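Local coordinates for protein 2-C-methyl-D-erythritol 2,4-cyclodiphosphate synthase (Thermus thermophilus, PDB 1IV3) that converts 4-diphosphocytidyl-2-C-methyl-D-erythritol 2-phosphate to 2-C-methyl-D-erythritol 2,4-cyclodiphosphate, releasing CMP, as a metal-dependent homotrimeric enzyme of isoprenoid biosynthesis, at residues Ala43-Asp46 against Ala47-Ala51; Arg121-Gln124 against Asp125-Gly128. The protein carries 3 engineered substitutions. All blocks are in the same frame, centred on the assembly; numbering follows the deposited sequence.

Contact 1 (Ala43-Asp46 against Ala47-Ala51); sequences ALTD and ALLSA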
ATOM      1  N   ALA A  43       7.063  -9.832  -1.088  1.00  8.07           N
ATOM      2  CA  ALA A  43       6.476  -8.704  -0.341  1.00  9.72           C
ATOM      3  C   ALA A  43       6.310  -9.030   1.137  1.00  9.22           C
ATOM      4  O   ALA A  43       6.515  -8.168   1.993  1.00  9.61           O
ATOM      5  CB  ALA A  43       5.135  -8.320  -0.959  1.00 11.29           C
ATOM      6  N   LEU A  44       5.933 -10.273   1.471  1.00  9.27           N
ATOM      7  CA  LEU A  44       5.820 -10.681   2.873  1.00  8.75           C
ATOM      8  C   LEU A  44       7.184 -10.646   3.542  1.00  8.53           C
ATOM      9  O   LEU A  44       7.328 -10.237   4.694  1.00  9.86           O
ATOM     10  CB  LEU A  44       5.227 -12.102   2.986  1.00  8.07           C
ATOM     11  CG  LEU A  44       3.736 -12.178   2.647  1.00 10.05           C
ATOM     12  CD1 LEU A  44       3.260 -13.607   2.421  1.00  7.69           C
ATOM     13  CD2 LEU A  44       2.936 -11.495   3.755  1.00  6.53           C
ATOM     14  N   THR A  45       8.211 -11.086   2.808  1.00  8.07           N
ATOM     15  CA  THR A  45       9.556 -11.140   3.404  1.00  8.29           C
ATOM     16  C   THR A  45      10.064  -9.724   3.697  1.00  8.50           C
ATOM     17  O   THR A  45      10.583  -9.415   4.784  1.00  8.41           O
ATOM     18  CB  THR A  45      10.533 -11.872   2.473  1.00  9.20           C
ATOM     19  OG1 THR A  45      10.095 -13.213   2.201  1.00  9.05           O
ATOM     20  CG2 THR A  45      11.902 -12.025   3.139  1.00  9.66           C
ATOM     21  N   ASP A  46       9.912  -8.839   2.708  1.00  7.19           N
ATOM     22  CA  ASP A  46      10.283  -7.441   2.934  1.00  5.95           C
ATOM     23  C   ASP A  46       9.487  -6.842   4.099  1.00  8.95           C
ATOM     24  O   ASP A  46      10.037  -6.090   4.904  1.00  9.10           O
ATOM     25  CB  ASP A  46      10.089  -6.587   1.685  1.00  7.67           C
ATOM     26  CG  ASP A  46      11.285  -6.557   0.749  1.00 11.30           C
ATOM     27  OD1 ASP A  46      12.363  -7.052   1.145  1.00 13.37           O
ATOM     28  OD2 ASP A  46      11.174  -6.018  -0.377  1.00 10.31           O
ATOM     29  N   ALA A  47       8.191  -7.133   4.211  1.00  7.20           N
ATOM     30  CA  ALA A  47       7.387  -6.572   5.295  1.00  6.50           C
ATOM     31  C   ALA A  47       7.906  -7.027   6.654  1.00  9.64           C
ATOM     32  O   ALA A  47       7.993  -6.232   7.594  1.00  9.96           O
ATOM     33  CB  ALA A  47       5.922  -6.964   5.130  1.00  5.50           C
ATOM     34  N   LEU A  48       8.246  -8.330   6.776  1.00  7.92           N
ATOM     35  CA  LEU A  48       8.828  -8.853   8.014  1.00  8.20           C
ATOM     36  C   LEU A  48      10.139  -8.178   8.352  1.00 10.43           C
ATOM     37  O   LEU A  48      10.359  -7.743   9.489  1.00 11.16           O
ATOM     38  CB  LEU A  48       9.049 -10.365   7.867  1.00 10.83           C
ATOM     39  CG  LEU A  48       7.783 -11.229   7.822  1.00 11.37           C
ATOM     40  CD1 LEU A  48       8.132 -12.681   7.464  1.00 13.50           C
ATOM     41  CD2 LEU A  48       7.026 -11.216   9.152  1.00 10.92           C
ATOM     42  N   LEU A  49      11.027  -8.099   7.353  1.00  7.18           N
ATOM     43  CA  LEU A  49      12.329  -7.464   7.589  1.00  8.28           C
ATOM     44  C   LEU A  49      12.125  -6.026   8.026  1.00  8.00           C
ATOM     45  O   LEU A  49      12.747  -5.503   8.953  1.00 12.88           O
ATOM     46  CB  LEU A  49      13.180  -7.513   6.320  1.00  8.36           C
ATOM     47  CG  LEU A  49      13.604  -8.906   5.830  1.00 12.26           C
ATOM     48  CD1 LEU A  49      14.404  -8.783   4.534  1.00  9.10           C
ATOM     49  CD2 LEU A  49      14.403  -9.631   6.900  1.00 10.55           C
ATOM     50  N   SER A  50      11.233  -5.359   7.301  1.00  7.46           N
ATOM     51  CA  SER A  50      10.905  -3.958   7.553  1.00 12.38           C
ATOM     52  C   SER A  50      10.437  -3.722   8.988  1.00 10.23           C
ATOM     53  O   SER A  50      10.766  -2.693   9.589  1.00  9.42           O
ATOM     54  CB  SER A  50       9.825  -3.512   6.550  1.00 10.82           C
ATOM     55  OG  SER A  50       9.822  -2.085   6.498  1.00 16.32           O
ATOM     56  N   ALA A  51       9.665  -4.662   9.530  1.00  8.70           N
ATOM     57  CA  ALA A  51       9.134  -4.511  10.879  1.00  8.96           C
ATOM     58  C   ALA A  51      10.242  -4.386  11.925  1.00 13.59           C
ATOM     59  O   ALA A  51       9.956  -3.918  13.028  1.00 11.60           O
ATOM     60  CB  ALA A  51       8.217  -5.664  11.256  1.00  9.78           C
TER
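Asp46 meets Ser50 one helical turn on: its carbonyl O takes the amide N of Ser50 at 2.8 Å, with an N-H...O angle of 158°, and Ser50 CB stands 3.1 Å from the same Asp46 O. Ala47 repeats the pattern three residues earlier, its N lying 3.0 Å from Ala43 O and its methyl CB 3.4 Å from that oxygen. In the next pair but one, Leu49 N bonds Thr45 O at 2.9 Å and 170°. Leu49 CG sits beside its own backbone N (chi1 -65°), which brings it to 3.2 Å from Thr45 O, while CD1 reaches on to Thr45 CG2 at 4.3 Å. These i to i+4 bonds identify alpha-helix, here part of helix 39-50.

Thr45 OG1 bonds Met41 O within the helix, while beyond it Asp46 OD1 accepts the amide of Ile57, in the predicted substrate-binding stretch, and Ser50 OG is hydrogen-bonded to Ser95 OG of the second subunit. Ala47 lies on Val148 of the sheet and Leu49 on Ala80 of helix 73-86. The chemistry therefore implies a buried helix whose carbonyls from Ala43 to Asp46 are satisfied within it, leaving its side chains to join sheet, neighbouring helix and trimer interface.

Contact 2 (Arg121-Gln124 against Asp125-Gly128); sequences RLPQ and DRIG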
ATOM      1  N   ARG A 121       2.989 -20.075   9.927  1.00 11.73           N
ATOM      2  CA  ARG A 121       2.452 -20.668  11.140  1.00 15.06           C
ATOM      3  C   ARG A 121       1.397 -19.756  11.753  1.00 21.09           C
ATOM      4  O   ARG A 121       1.404 -19.458  12.956  1.00 14.56           O
ATOM      5  CB  ARG A 121       3.575 -20.935  12.151  1.00 15.69           C
ATOM      6  CG  ARG A 121       4.632 -21.905  11.603  1.00 17.75           C
ATOM      7  CD  ARG A 121       5.497 -22.355  12.796  1.00 33.05           C
ATOM      8  NE  ARG A 121       6.465 -21.308  13.121  1.00 50.43           N
ATOM      9  CZ  ARG A 121       6.263 -20.272  13.926  1.00 56.38           C
ATOM     10  NH1 ARG A 121       5.103 -20.071  14.539  1.00 83.96           N
ATOM     11  NH2 ARG A 121       7.239 -19.393  14.136  1.00 29.09           N
ATOM     12  N   LEU A 122       0.469 -19.306  10.899  1.00 11.90           N
ATOM     13  CA  LEU A 122      -0.592 -18.459  11.434  1.00 13.50           C
ATOM     14  C   LEU A 122      -1.934 -19.130  11.193  1.00 15.68           C
ATOM     15  O   LEU A 122      -2.087 -19.842  10.199  1.00 15.73           O
ATOM     16  CB  LEU A 122      -0.584 -17.096  10.740  1.00 14.11           C
ATOM     17  CG  LEU A 122       0.486 -16.075  11.103  1.00 13.05           C
ATOM     18  CD1 LEU A 122       0.318 -14.839  10.208  1.00 11.13           C
ATOM     19  CD2 LEU A 122       0.426 -15.701  12.573  1.00 16.13           C
ATOM     20  N   PRO A 123      -2.919 -18.899  12.048  1.00 13.54           N
ATOM     21  CA  PRO A 123      -4.230 -19.505  11.798  1.00 15.80           C
ATOM     22  C   PRO A 123      -4.834 -18.899  10.543  1.00 15.67           C
ATOM     23  O   PRO A 123      -4.434 -17.800  10.173  1.00 12.54           O
ATOM     24  CB  PRO A 123      -5.039 -19.097  13.033  1.00 18.06           C
ATOM     25  CG  PRO A 123      -4.355 -17.864  13.533  1.00 19.02           C
ATOM     26  CD  PRO A 123      -2.883 -18.079  13.260  1.00 12.50           C
ATOM     27  N   GLN A 124      -5.792 -19.572   9.918  1.00 12.09           N
ATOM     28  CA  GLN A 124      -6.350 -19.098   8.654  1.00 18.97           C
ATOM     29  C   GLN A 124      -7.033 -17.745   8.767  1.00 12.44           C
ATOM     30  O   GLN A 124      -6.992 -16.969   7.799  1.00 14.30           O
ATOM     31  CB  GLN A 124      -7.313 -20.163   8.083  1.00 30.99           C
ATOM     32  CG  GLN A 124      -6.629 -21.506   7.896  1.00 42.45           C
ATOM     33  CD  GLN A 124      -6.552 -22.027   6.480  1.00 32.17           C
ATOM     34  OE1 GLN A 124      -7.339 -21.652   5.619  1.00 22.14           O
ATOM     35  NE2 GLN A 124      -5.610 -22.925   6.207  1.00 21.46           N
ATOM     36  N   ASP A 125      -7.625 -17.419   9.914  1.00 12.48           N
ATOM     37  CA  ASP A 125      -8.300 -16.116  10.010  1.00 14.49           C
ATOM     38  C   ASP A 125      -7.339 -14.945  10.196  1.00 14.16           C
ATOM     39  O   ASP A 125      -7.684 -13.759  10.200  1.00 15.52           O
ATOM     40  CB  ASP A 125      -9.291 -16.187  11.184  1.00 15.70           C
ATOM     41  CG  ASP A 125      -8.496 -16.283  12.480  1.00 21.47           C
ATOM     42  OD1 ASP A 125      -8.260 -15.247  13.129  1.00 26.10           O
ATOM     43  OD2 ASP A 125      -8.092 -17.418  12.803  1.00 31.54           O
ATOM     44  N   ARG A 126      -6.049 -15.252  10.358  1.00  9.80           N
ATOM     45  CA  ARG A 126      -5.013 -14.239  10.458  1.00  8.55           C
ATOM     46  C   ARG A 126      -4.225 -14.171   9.157  1.00 10.13           C
ATOM     47  O   ARG A 126      -3.184 -13.510   9.100  1.00 10.39           O
ATOM     48  CB  ARG A 126      -4.067 -14.579  11.627  1.00  8.96           C
ATOM     49  CG  ARG A 126      -4.696 -14.360  12.995  1.00 12.52           C
ATOM     50  CD  ARG A 126      -4.854 -12.864  13.241  1.00 11.37           C
ATOM     51  NE  ARG A 126      -5.277 -12.505  14.580  1.00 15.09           N
ATOM     52  CZ  ARG A 126      -5.189 -11.309  15.147  1.00 17.41           C
ATOM     53  NH1 ARG A 126      -4.686 -10.225  14.541  1.00 14.44           N
ATOM     54  NH2 ARG A 126      -5.643 -11.219  16.401  1.00 16.99           N
ATOM     55  N   ILE A 127      -4.697 -14.875   8.127  1.00 10.01           N
ATOM     56  CA  ILE A 127      -4.118 -14.751   6.788  1.00 10.27           C
ATOM     57  C   ILE A 127      -5.125 -13.981   5.928  1.00 11.28           C
ATOM     58  O   ILE A 127      -6.183 -14.521   5.599  1.00 12.19           O
ATOM     59  CB  ILE A 127      -3.781 -16.088   6.108  1.00  8.88           C
ATOM     60  CG1 ILE A 127      -2.719 -16.928   6.824  1.00 11.26           C
ATOM     61  CG2 ILE A 127      -3.358 -15.840   4.651  1.00 12.43           C
ATOM     62  CD1 ILE A 127      -1.377 -16.214   6.840  1.00 12.21           C
ATOM     63  N   GLY A 128      -4.808 -12.729   5.581  1.00 10.52           N
ATOM     64  CA  GLY A 128      -5.773 -11.958   4.809  1.00  9.90           C
ATOM     65  C   GLY A 128      -5.276 -11.809   3.378  1.00  8.84           C
ATOM     66  O   GLY A 128      -4.511 -10.897   3.110  1.00 14.10           O
TER
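The pyrrolidine ring of Pro123 has the aliphatic root of Arg126 over one face: Arg126 CG lies 3.6 Å from Pro123 CG, and Arg126 CB 3.8 Å from the same ring carbon. The C-gamma endo pucker tips Pro123 CG toward this face. Beside the CB-CG edge of the ring, raised toward the Arg126 side, stands the Asp125 carboxylate, its OD2 3.5 Å from Pro123 CB. The stem of Arg126 lies alongside the ring, in the same direction, but the arginine bends at chi2 (-71°), and its guanidinium leads away from the ring.

The backbone of the same stretch makes two successive i to i+3 bonds. Arg126 N donates to Pro123 O at 3.0 Å and Ile127 N to Gln124 O at 3.1 Å; both donors sit well above the acceptor's carbonyl plane, 52° and 68° out of it. Such paired short-range bonds define the 3-10 turn that leads out of the loop after helix 109-120 into strand 127-132.

The inner side is apolar. The Leu122 and Ile127 side chains meet at a slant, CD1 to CD1 at 4.0 Å, and the other neighbours of this pair include Leu91 for Leu122, and Leu116 and Met120 of helix 109-120 for Ile127.

Gln124 NE2 bonds Asp114 of that helix, while Asp125 OD1 forms a salt bridge with Arg2 of the third subunit. The chemistry thus implies a 3-10 turn with one apolar and one polar side: leucine and isoleucine seat it between helix and sheet, and its carboxylate joins it to a neighbour in the trimer.

Contact 1 is core and contact 2 partly exposed: every touching residue of 43-51 is buried, whereas Pro123 and Gln124 are exposed. Their centres lie 16 Å apart and their nearest atoms about 7 Å, without touching. They hold different elements, the first a helix packed on strand 141-150, the second the connection from helix 109-120 to strand 127-132, paired with strand 91-99. Backbone bonding follows suit, i to i+4 against i to i+3. The trimer brings the two regions together: Ser50 packs on Gly128 of the second subunit, and the Arg2 that meets contact 2 across a subunit interface bonds Ala51 O in its own chain.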